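Local structure of putative hydrolase (4HBS) at residues 50-56 against 82-87; 188-193 against 217-223; 374-379 against 394-400. The protein is of unknown function but adopts a five-bladed beta-propeller fold and probably acts as a hydrolase, perhaps related to the fructosidase-like propeller enzymes. All coordinates share one frame; numbering follows the deposited sequence.

Interaction 1. Residues 50-56 against 82-87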
loop_
_atom_site.group_PDB
_atom_site.type_symbol
_atom_site.label_atom_id
_atom_site.label_comp_id
_atom_site.label_asym_id
_atom_site.label_seq_id
_atom_site.Cartn_x
_atom_site.Cartn_y
_atom_site.Cartn_z
ATOM N N THR A 50 16.824 -2.310 -0.302
ATOM C CA THR A 50 17.909 -2.402 0.679
ATOM C C THR A 50 18.858 -1.343 0.199
ATOM O O THR A 50 19.738 -1.646 -0.612
ATOM C CB THR A 50 18.532 -3.790 0.743
ATOM O OG1 THR A 50 17.521 -4.749 0.920
ATOM C CG2 THR A 50 19.486 -3.933 1.877
ATOM N N ARG A 51 18.602 -0.071 0.581
ATOM C CA ARG A 51 19.367 1.086 0.099
ATOM C C ARG A 51 20.182 1.726 1.217
ATOM O O ARG A 51 19.883 1.514 2.390
ATOM C CB ARG A 51 18.408 2.116 -0.505
ATOM C CG ARG A 51 17.397 1.498 -1.483
ATOM C CD ARG A 51 16.572 2.488 -2.292
ATOM N NE ARG A 51 17.398 3.265 -3.216
ATOM C CZ ARG A 51 17.955 4.448 -2.961
ATOM N NH1 ARG A 51 17.767 5.042 -1.789
ATOM N NH2 ARG A 51 18.707 5.042 -3.873
ATOM N N SER A 52 21.224 2.491 0.845
ATOM C CA SER A 52 22.130 3.140 1.793
ATOM C C SER A 52 22.063 4.666 1.815
ATOM O O SER A 52 22.449 5.249 2.830
ATOM C CB SER A 52 23.560 2.733 1.482
ATOM O OG SER A 52 23.688 1.339 1.710
ATOM N N LEU A 53 21.663 5.317 0.704
ATOM C CA LEU A 53 21.595 6.774 0.613
ATOM C C LEU A 53 20.232 7.173 0.118
ATOM O O LEU A 53 19.793 6.650 -0.905
ATOM C CB LEU A 53 22.684 7.302 -0.364
ATOM C CG LEU A 53 23.761 8.237 0.193
ATOM C CD1 LEU A 53 24.458 8.962 -0.933
ATOM C CD2 LEU A 53 23.193 9.232 1.209
ATOM N N GLY A 54 19.590 8.111 0.799
ATOM C CA GLY A 54 18.248 8.547 0.425
ATOM C C GLY A 54 17.227 7.630 1.053
ATOM O O GLY A 54 17.426 7.218 2.200
ATOM N N TRP A 55 16.137 7.272 0.324
ATOM C CA TRP A 55 15.119 6.375 0.908
ATOM C C TRP A 55 15.814 5.116 1.367
ATOM O O TRP A 55 16.494 4.494 0.559
ATOM C CB TRP A 55 14.002 6.027 -0.093
ATOM C CG TRP A 55 12.884 5.245 0.526
ATOM C CD1 TRP A 55 11.692 5.729 0.971
ATOM C CD2 TRP A 55 12.866 3.838 0.789
ATOM N NE1 TRP A 55 10.943 4.719 1.521
ATOM C CE2 TRP A 55 11.640 3.545 1.419
ATOM C CE3 TRP A 55 13.808 2.805 0.642
ATOM C CZ2 TRP A 55 11.321 2.263 1.862
ATOM C CZ3 TRP A 55 13.493 1.548 1.099
ATOM C CH2 TRP A 55 12.256 1.282 1.677
ATOM N N ASN A 56 15.700 4.759 2.642
ATOM C CA ASN A 56 16.338 3.550 3.141
ATOM C C ASN A 56 15.433 2.764 4.146
ATOM O O ASN A 56 15.924 1.905 4.867
ATOM C CB ASN A 56 17.701 3.917 3.755
ATOM C CG ASN A 56 17.634 4.834 4.950
ATOM O OD1 ASN A 56 16.931 4.559 5.921
ATOM N ND2 ASN A 56 18.434 5.900 4.955
ATOM N N VAL A 82 21.184 8.210 5.761
ATOM C CA VAL A 82 22.389 7.395 5.620
ATOM C C VAL A 82 22.321 6.062 6.402
ATOM O O VAL A 82 21.950 6.054 7.574
ATOM C CB VAL A 82 23.591 8.269 6.106
ATOM C CG1 VAL A 82 24.826 7.429 6.402
ATOM C CG2 VAL A 82 23.918 9.344 5.082
ATOM N N ILE A 83 22.739 4.951 5.752
ATOM C CA ILE A 83 22.856 3.627 6.394
ATOM C C ILE A 83 24.343 3.330 6.469
ATOM O O ILE A 83 25.033 3.387 5.443
ATOM C CB ILE A 83 22.100 2.502 5.667
ATOM C CG1 ILE A 83 20.607 2.821 5.484
ATOM C CG2 ILE A 83 22.311 1.184 6.365
ATOM C CD1 ILE A 83 19.811 2.948 6.728
ATOM N N ASN A 84 24.839 3.014 7.667
ATOM C CA ASN A 84 26.249 2.768 7.895
ATOM C C ASN A 84 26.574 1.276 7.830
ATOM O O ASN A 84 25.730 0.459 7.463
ATOM C CB ASN A 84 26.644 3.372 9.253
ATOM C CG ASN A 84 26.404 4.864 9.349
ATOM O OD1 ASN A 84 25.717 5.337 10.261
ATOM N ND2 ASN A 84 27.018 5.652 8.450
ATOM N N GLU A 85 27.828 0.946 8.115
ATOM C CA GLU A 85 28.354 -0.417 8.141
ATOM C C GLU A 85 27.388 -1.394 8.859
ATOM O O GLU A 85 26.843 -1.066 9.928
ATOM C CB GLU A 85 29.738 -0.439 8.842
ATOM C CG GLU A 85 30.830 0.376 8.134
ATOM C CD GLU A 85 31.128 1.769 8.691
ATOM O OE1 GLU A 85 30.213 2.631 8.684
ATOM O OE2 GLU A 85 32.296 2.014 9.078
ATOM N N ASN A 86 27.181 -2.589 8.244
ATOM C CA ASN A 86 26.312 -3.678 8.734
ATOM C C ASN A 86 24.852 -3.239 8.850
ATOM O O ASN A 86 24.176 -3.567 9.822
ATOM C CB ASN A 86 26.811 -4.258 10.068
ATOM C CG ASN A 86 28.246 -4.687 10.037
ATOM O OD1 ASN A 86 29.070 -4.172 10.788
ATOM N ND2 ASN A 86 28.577 -5.653 9.183
ATOM N N ARG A 87 24.348 -2.540 7.823
ATOM C CA ARG A 87 22.953 -2.093 7.773
ATOM C C ARG A 87 22.526 -1.414 9.076
ATOM O O ARG A 87 21.465 -1.714 9.603
ATOM C CB ARG A 87 22.025 -3.282 7.438
ATOM C CG ARG A 87 22.238 -3.856 6.050
ATOM C CD ARG A 87 21.776 -2.910 4.961
ATOM N NE ARG A 87 20.337 -2.667 5.024
ATOM C CZ ARG A 87 19.698 -1.661 4.423
ATOM N NH1 ARG A 87 20.373 -0.758 3.714
ATOM N NH2 ARG A 87 18.376 -1.544 4.535
HETATM O O HOH W 1 16.602 -0.048 2.941
#
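Arg87 lays its guanidinium against Thr50 and Arg51, and this is the largest part of the contact. Bends in the Arg87 chain at chi2 and chi3 (-70° and -64°) bring Arg87 NH1 onto Arg51 O at 2.7 Å. That oxygen lies in the guanidinium plane, although the donor stands well above the plane of the carbonyl. Thr50 CG2 sits over the centre of one guanidinium face, 3.4 Å from Arg87 CZ. At the group's edge a water accepts from Arg87 NH2 and from Arg51 N. Arg87 NH2 also forms a salt bridge with Asp393.

Ile83 packs beside it. Ile83 CG1 lies 3.6 Å from Asn56 CB and Ile83 CD1 3.4 Å from Asn56 CG, so the branch crosses the amide at a slant, CD1 against CG and OD1; Asn56 OD1 is held by Arg89. The backbone fixes the pairing, with Ile83 N donating to Ser52 O at 3.0 Å. One step along, Leu53 and Val82 form a non-hydrogen-bonded antiparallel pair, their side chains pointing the same way.

The contact thus ties the loop leading into strand 55-57, which pairs with strand 79-80, to strand 82-84, itself hydrogen-bonded to strand 88-93.

Interaction 2. Residues 188-193 against 217-223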
loop_
_atom_site.group_PDB
_atom_site.type_symbol
_atom_site.label_atom_id
_atom_site.label_comp_id
_atom_site.label_asym_id
_atom_site.label_seq_id
_atom_site.Cartn_x
_atom_site.Cartn_y
_atom_site.Cartn_z
ATOM N N ARG A 188 -8.378 9.089 11.174
ATOM C CA ARG A 188 -8.731 9.519 9.810
ATOM C C ARG A 188 -9.830 10.543 9.917
ATOM O O ARG A 188 -10.810 10.297 10.624
ATOM C CB ARG A 188 -9.212 8.320 8.969
ATOM C CG ARG A 188 -9.569 8.624 7.516
ATOM C CD ARG A 188 -8.350 9.006 6.712
ATOM N NE ARG A 188 -8.662 9.245 5.305
ATOM C CZ ARG A 188 -8.681 8.326 4.342
ATOM N NH1 ARG A 188 -8.402 7.057 4.615
ATOM N NH2 ARG A 188 -8.983 8.670 3.095
ATOM N N PHE A 189 -9.666 11.707 9.285
ATOM C CA PHE A 189 -10.670 12.768 9.379
ATOM C C PHE A 189 -10.991 13.444 8.060
ATOM O O PHE A 189 -11.735 14.421 8.074
ATOM C CB PHE A 189 -10.214 13.822 10.409
ATOM C CG PHE A 189 -9.097 14.758 10.008
ATOM C CD1 PHE A 189 -7.769 14.408 10.212
ATOM C CD2 PHE A 189 -9.370 16.048 9.582
ATOM C CE1 PHE A 189 -6.738 15.314 9.931
ATOM C CE2 PHE A 189 -8.336 16.936 9.273
ATOM C CZ PHE A 189 -7.028 16.560 9.443
ATOM N N GLY A 190 -10.529 12.909 6.937
ATOM C CA GLY A 190 -10.814 13.520 5.648
ATOM C C GLY A 190 -9.945 12.979 4.548
ATOM O O GLY A 190 -9.078 12.143 4.805
ATOM N N THR A 191 -10.181 13.450 3.308
ATOM C CA THR A 191 -9.422 13.033 2.125
ATOM C C THR A 191 -9.121 14.232 1.247
ATOM O O THR A 191 -9.885 15.200 1.226
ATOM C CB THR A 191 -10.194 11.970 1.314
ATOM O OG1 THR A 191 -10.484 10.854 2.157
ATOM C CG2 THR A 191 -9.431 11.499 0.078
ATOM N N CYS A 192 -8.008 14.146 0.505
ATOM C CA CYS A 192 -7.600 15.151 -0.457
ATOM C C CYS A 192 -7.494 14.496 -1.792
ATOM O O CYS A 192 -6.943 13.408 -1.852
ATOM C CB CYS A 192 -6.274 15.764 -0.043
ATOM S SG CYS A 192 -5.409 16.634 -1.379
ATOM N N LEU A 193 -7.991 15.135 -2.868
ATOM C CA LEU A 193 -7.852 14.597 -4.219
ATOM C C LEU A 193 -6.742 15.364 -4.903
ATOM O O LEU A 193 -6.920 16.543 -5.218
ATOM C CB LEU A 193 -9.165 14.687 -5.017
ATOM C CG LEU A 193 -9.116 14.196 -6.492
ATOM C CD1 LEU A 193 -8.602 12.787 -6.583
ATOM C CD2 LEU A 193 -10.490 14.266 -7.141
ATOM N N PHE A 217 -11.818 17.686 -0.238
ATOM C CA PHE A 217 -12.546 16.701 -1.057
ATOM C C PHE A 217 -13.581 15.940 -0.166
ATOM O O PHE A 217 -14.771 15.942 -0.475
ATOM C CB PHE A 217 -11.540 15.740 -1.736
ATOM C CG PHE A 217 -12.133 14.792 -2.742
ATOM C CD1 PHE A 217 -12.604 15.253 -3.958
ATOM C CD2 PHE A 217 -12.144 13.425 -2.508
ATOM C CE1 PHE A 217 -13.149 14.372 -4.893
ATOM C CE2 PHE A 217 -12.701 12.548 -3.435
ATOM C CZ PHE A 217 -13.199 13.027 -4.626
ATOM N N ASN A 218 -13.119 15.351 0.952
ATOM C CA ASN A 218 -13.967 14.695 1.972
ATOM C C ASN A 218 -13.613 15.194 3.339
ATOM O O ASN A 218 -12.514 15.712 3.547
ATOM C CB ASN A 218 -13.767 13.155 2.042
ATOM C CG ASN A 218 -13.962 12.349 0.805
ATOM O OD1 ASN A 218 -14.679 12.734 -0.125
ATOM N ND2 ASN A 218 -13.488 11.106 0.869
ATOM N N ASP A 219 -14.503 14.951 4.299
ATOM C CA ASP A 219 -14.242 15.124 5.727
ATOM C C ASP A 219 -14.699 13.803 6.388
ATOM O O ASP A 219 -15.053 13.764 7.556
ATOM C CB ASP A 219 -14.922 16.384 6.296
ATOM C CG ASP A 219 -16.433 16.378 6.322
ATOM O OD1 ASP A 219 -17.043 15.559 5.585
ATOM O OD2 ASP A 219 -17.013 17.212 7.053
ATOM N N HIS A 220 -14.600 12.709 5.612
ATOM C CA HIS A 220 -15.075 11.388 5.953
ATOM C C HIS A 220 -14.160 10.704 6.937
ATOM O O HIS A 220 -12.936 10.729 6.793
ATOM C CB HIS A 220 -15.195 10.496 4.686
ATOM C CG HIS A 220 -16.183 10.960 3.655
ATOM N ND1 HIS A 220 -17.031 12.040 3.877
ATOM C CD2 HIS A 220 -16.422 10.479 2.413
ATOM C CE1 HIS A 220 -17.735 12.184 2.766
ATOM N NE2 HIS A 220 -17.395 11.272 1.856
ATOM N N THR A 221 -14.783 9.991 7.862
ATOM C CA THR A 221 -14.138 9.203 8.910
ATOM C C THR A 221 -13.631 7.878 8.291
ATOM O O THR A 221 -12.539 7.425 8.628
ATOM C CB THR A 221 -15.163 9.032 10.065
ATOM O OG1 THR A 221 -14.979 10.134 10.938
ATOM C CG2 THR A 221 -15.045 7.702 10.816
ATOM N N LEU A 222 -14.436 7.274 7.390
ATOM C CA LEU A 222 -14.105 6.029 6.704
ATOM C C LEU A 222 -13.182 6.346 5.516
ATOM O O LEU A 222 -13.344 7.378 4.860
ATOM C CB LEU A 222 -15.393 5.325 6.223
ATOM C CG LEU A 222 -16.456 5.019 7.300
ATOM C CD1 LEU A 222 -17.828 4.856 6.680
ATOM C CD2 LEU A 222 -16.093 3.778 8.095
ATOM N N GLY A 223 -12.219 5.472 5.261
ATOM C CA GLY A 223 -11.245 5.667 4.198
ATOM C C GLY A 223 -11.613 5.049 2.871
ATOM O O GLY A 223 -10.817 4.279 2.338
#
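Phe217 has CG anti to its backbone N (chi1 -173°), which puts its ring against Leu193 CB. That carbon sits over the ring face, 3.8 Å from the Phe217 centroid, in a CH-pi contact. The chi1 of Leu193 (177°) carries the branch the same way, with Leu193 CD2 reaching Phe217 CE1 at 3.5 Å.

Arg188 is likewise anti at chi1 but kinks at chi2 (68°), which folds it back along its own strand. There Arg188 NE donates to Gly190 O at 3.0 Å and Arg188 NH2 donates to Thr191 OG1 at 2.8 Å. These two bonds fix the rotation of the guanidinium, and Gly223, lacking a side chain, lays its CA over one face. Arg188 NH1 forms a salt bridge with Asp226.

Between these ends Thr191 and Asn218 make a hydrogen-bonded antiparallel pair: Thr191 N to Asn218 O at 3.3 Å and Asn218 N to Thr191 O at 3.2 Å. Past Asn218 the chain leaves the sheet and runs on as loop.

Strand 187-197 lies between strands 169-178 and 210-218, the latter at the edge of this four-stranded blade. Beyond it, Leu222 packs against strand 236-242 of the next sheet and against helix 280-285.

Interaction 3. Residues 374-379 against 394-400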
loop_
_atom_site.group_PDB
_atom_site.type_symbol
_atom_site.label_atom_id
_atom_site.label_comp_id
_atom_site.label_asym_id
_atom_site.label_seq_id
_atom_site.Cartn_x
_atom_site.Cartn_y
_atom_site.Cartn_z
ATOM N N SER A 374 3.544 -7.248 -0.903
ATOM C CA SER A 374 4.585 -6.589 -0.122
ATOM C C SER A 374 4.047 -6.286 1.254
ATOM O O SER A 374 2.888 -5.903 1.376
ATOM C CB SER A 374 5.061 -5.307 -0.805
ATOM O OG SER A 374 4.213 -4.195 -0.569
ATOM N N THR A 375 4.877 -6.453 2.287
ATOM C CA THR A 375 4.497 -6.169 3.663
ATOM C C THR A 375 5.133 -4.887 4.140
ATOM O O THR A 375 5.875 -4.241 3.414
ATOM C CB THR A 375 4.977 -7.299 4.570
ATOM O OG1 THR A 375 6.409 -7.345 4.564
ATOM C CG2 THR A 375 4.394 -8.624 4.204
ATOM N N ASN A 376 4.782 -4.499 5.350
ATOM C CA ASN A 376 5.398 -3.451 6.144
ATOM C C ASN A 376 5.634 -4.113 7.476
ATOM O O ASN A 376 4.779 -4.900 7.881
ATOM C CB ASN A 376 4.499 -2.213 6.298
ATOM C CG ASN A 376 4.257 -1.329 5.099
ATOM O OD1 ASN A 376 3.478 -0.376 5.206
ATOM N ND2 ASN A 376 4.901 -1.553 3.943
ATOM N N THR A 377 6.777 -3.857 8.144
ATOM C CA THR A 377 7.060 -4.447 9.453
ATOM C C THR A 377 7.529 -3.369 10.386
ATOM O O THR A 377 7.902 -2.289 9.949
ATOM C CB THR A 377 8.007 -5.639 9.357
ATOM O OG1 THR A 377 9.016 -5.365 8.390
ATOM C CG2 THR A 377 7.266 -6.910 8.981
ATOM N N ASP A 378 7.471 -3.676 11.679
ATOM C CA ASP A 378 7.676 -2.796 12.839
ATOM C C ASP A 378 8.516 -3.460 13.903
ATOM O O ASP A 378 8.326 -4.657 14.124
ATOM C CB ASP A 378 6.261 -2.655 13.491
ATOM C CG ASP A 378 5.638 -1.324 13.686
ATOM O OD1 ASP A 378 5.974 -0.398 12.932
ATOM O OD2 ASP A 378 4.692 -1.241 14.486
ATOM N N CYS A 379 9.282 -2.694 14.700
ATOM C CA CYS A 379 9.910 -3.233 15.923
ATOM C C CYS A 379 9.242 -2.494 17.102
ATOM O O CYS A 379 8.738 -1.380 16.909
ATOM C CB CYS A 379 11.427 -3.102 15.918
ATOM S SG CYS A 379 12.032 -1.437 15.621
ATOM N N PHE A 394 14.165 -3.370 9.895
ATOM C CA PHE A 394 12.890 -3.658 10.544
ATOM C C PHE A 394 11.807 -2.969 9.757
ATOM O O PHE A 394 10.782 -3.556 9.416
ATOM C CB PHE A 394 12.871 -3.143 11.994
ATOM C CG PHE A 394 13.627 -4.002 12.973
ATOM C CD1 PHE A 394 13.200 -5.293 13.265
ATOM C CD2 PHE A 394 14.718 -3.498 13.662
ATOM C CE1 PHE A 394 13.838 -6.053 14.241
ATOM C CE2 PHE A 394 15.397 -4.283 14.594
ATOM C CZ PHE A 394 14.951 -5.557 14.879
ATOM N N TYR A 395 12.054 -1.692 9.466
ATOM C CA TYR A 395 11.128 -0.798 8.831
ATOM C C TYR A 395 11.347 -0.614 7.324
ATOM O O TYR A 395 11.722 0.461 6.860
ATOM C CB TYR A 395 11.249 0.526 9.545
ATOM C CG TYR A 395 10.062 1.412 9.343
ATOM C CD1 TYR A 395 8.817 1.066 9.850
ATOM C CD2 TYR A 395 10.183 2.622 8.676
ATOM C CE1 TYR A 395 7.716 1.879 9.668
ATOM C CE2 TYR A 395 9.095 3.457 8.511
ATOM C CZ TYR A 395 7.862 3.090 9.024
ATOM O OH TYR A 395 6.780 3.911 8.917
ATOM N N ARG A 396 11.015 -1.638 6.560
ATOM C CA ARG A 396 11.086 -1.592 5.103
ATOM C C ARG A 396 10.243 -2.714 4.538
ATOM O O ARG A 396 9.961 -3.696 5.260
ATOM C CB ARG A 396 12.537 -1.641 4.567
ATOM C CG ARG A 396 13.487 -2.521 5.320
ATOM C CD ARG A 396 13.351 -3.967 4.932
ATOM N NE ARG A 396 14.492 -4.389 4.128
ATOM C CZ ARG A 396 14.499 -4.615 2.814
ATOM N NH1 ARG A 396 13.384 -4.502 2.101
ATOM N NH2 ARG A 396 15.614 -4.984 2.208
ATOM N N PRO A 397 9.791 -2.592 3.263
ATOM C CA PRO A 397 8.956 -3.648 2.707
ATOM C C PRO A 397 9.732 -4.892 2.352
ATOM O O PRO A 397 10.913 -4.832 2.051
ATOM C CB PRO A 397 8.343 -3.003 1.464
ATOM C CG PRO A 397 9.286 -1.957 1.070
ATOM C CD PRO A 397 10.012 -1.508 2.282
ATOM N N TYR A 398 9.059 -6.016 2.420
ATOM C CA TYR A 398 9.589 -7.311 2.019
ATOM C C TYR A 398 8.610 -7.816 0.979
ATOM O O TYR A 398 7.406 -7.652 1.173
ATOM C CB TYR A 398 9.739 -8.233 3.228
ATOM C CG TYR A 398 10.951 -7.878 4.054
ATOM C CD1 TYR A 398 12.239 -8.140 3.589
ATOM C CD2 TYR A 398 10.821 -7.247 5.289
ATOM C CE1 TYR A 398 13.365 -7.836 4.354
ATOM C CE2 TYR A 398 11.944 -6.927 6.059
ATOM C CZ TYR A 398 13.212 -7.248 5.595
ATOM O OH TYR A 398 14.329 -6.935 6.325
ATOM N N PHE A 399 9.111 -8.315 -0.160
ATOM C CA PHE A 399 8.278 -8.715 -1.284
ATOM C C PHE A 399 8.134 -10.242 -1.432
ATOM O O PHE A 399 9.058 -11.005 -1.130
ATOM C CB PHE A 399 8.854 -8.111 -2.562
ATOM C CG PHE A 399 8.836 -6.604 -2.526
ATOM C CD1 PHE A 399 9.845 -5.895 -1.877
ATOM C CD2 PHE A 399 7.771 -5.893 -3.060
ATOM C CE1 PHE A 399 9.833 -4.507 -1.844
ATOM C CE2 PHE A 399 7.748 -4.498 -3.000
ATOM C CZ PHE A 399 8.786 -3.818 -2.400
ATOM N N TYR A 400 6.942 -10.669 -1.897
ATOM C CA TYR A 400 6.601 -12.074 -2.145
ATOM C C TYR A 400 5.874 -12.216 -3.469
ATOM O O TYR A 400 5.208 -11.288 -3.890
ATOM C CB TYR A 400 5.691 -12.638 -1.021
ATOM C CG TYR A 400 6.281 -12.484 0.356
ATOM C CD1 TYR A 400 6.184 -11.279 1.045
ATOM C CD2 TYR A 400 6.976 -13.526 0.958
ATOM C CE1 TYR A 400 6.766 -11.115 2.295
ATOM C CE2 TYR A 400 7.588 -13.363 2.199
ATOM C CZ TYR A 400 7.473 -12.158 2.868
ATOM O OH TYR A 400 8.101 -11.994 4.078
HETATM O O HOH W 2 7.315 -9.931 5.769
#
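Ser374 and Phe399 pair where the five-bladed propeller closes on itself: strands 371-377 and 399-403, from the end of the chain, lie in one antiparallel sheet with strands 24-26 and 38-42 from its beginning. Ser374 and Phe399 form a non-hydrogen-bonded antiparallel pair, and Ser374 CB lies 3.6 Å from Phe399 CE2. Beside it Thr375 N donates to Tyr398 O at 3.0 Å, in the carbonyl plane.

This end is the compact part. Thr375 CG2 packs against Tyr400, while Thr375 OG1 and Tyr400 OH share a water, at 3.0 Å and 2.8 Å respectively. Tyr398 OH bonds to Asp393 O. Pro397 CA meets Thr375 O in a CA-H...O contact of 3.2 Å, and the Pro397 ring touches Val61 and Trp55 on neighbouring strands. Arg396 lays its guanidinium against the Tyr398 ring from within the same segment, and its NH2 bonds to Asn46 O.

Further along, regular strand pairing gives way to side-chain contacts, and Asp378 and Cys379 are the partly exposed members. Asp378 OD2 and Cys379 O each bind a glycerol, probably brought in with the crystallisation liquor, which may mark a pocket. Cys379 carries much of the contact here, its CB standing over the Phe394 face, 3.9 Å from the ring centroid and 15° off its normal. Cys379 SG approaches the same Phe394 ring more obliquely, at 4.4 Å from the centroid. Lys347 adds a cation-pi contact to that ring.

Where the two regions meet, chi1 of Thr377 (39°) sets its hydroxyl between the backbone N and the carbonyl carbon, and from there Thr377 OG1 donates to Phe394 O at 2.7 Å, nearly along the C=O axis.

Along the chain the three contacts follow in series, each closing before the next opens. Interactions 1 and 3 are neighbours, their centres 15 Å apart, although the segments of one come early in the sequence and those of the other late: Trp55 CH2 packs 3.6 Å from Pro397 CD, and Asp393, just ahead of segment 394-400, pairs with both Arg87 and Arg396. Early and late parts of the chain are thereby joined near the blade that closes the propeller. Interaction 2 belongs to a separate four-stranded sheet. Its centre is 34 Å from that of interaction 1 and 26 Å from that of interaction 3, across the chain's centre from the latter, and it touches neither.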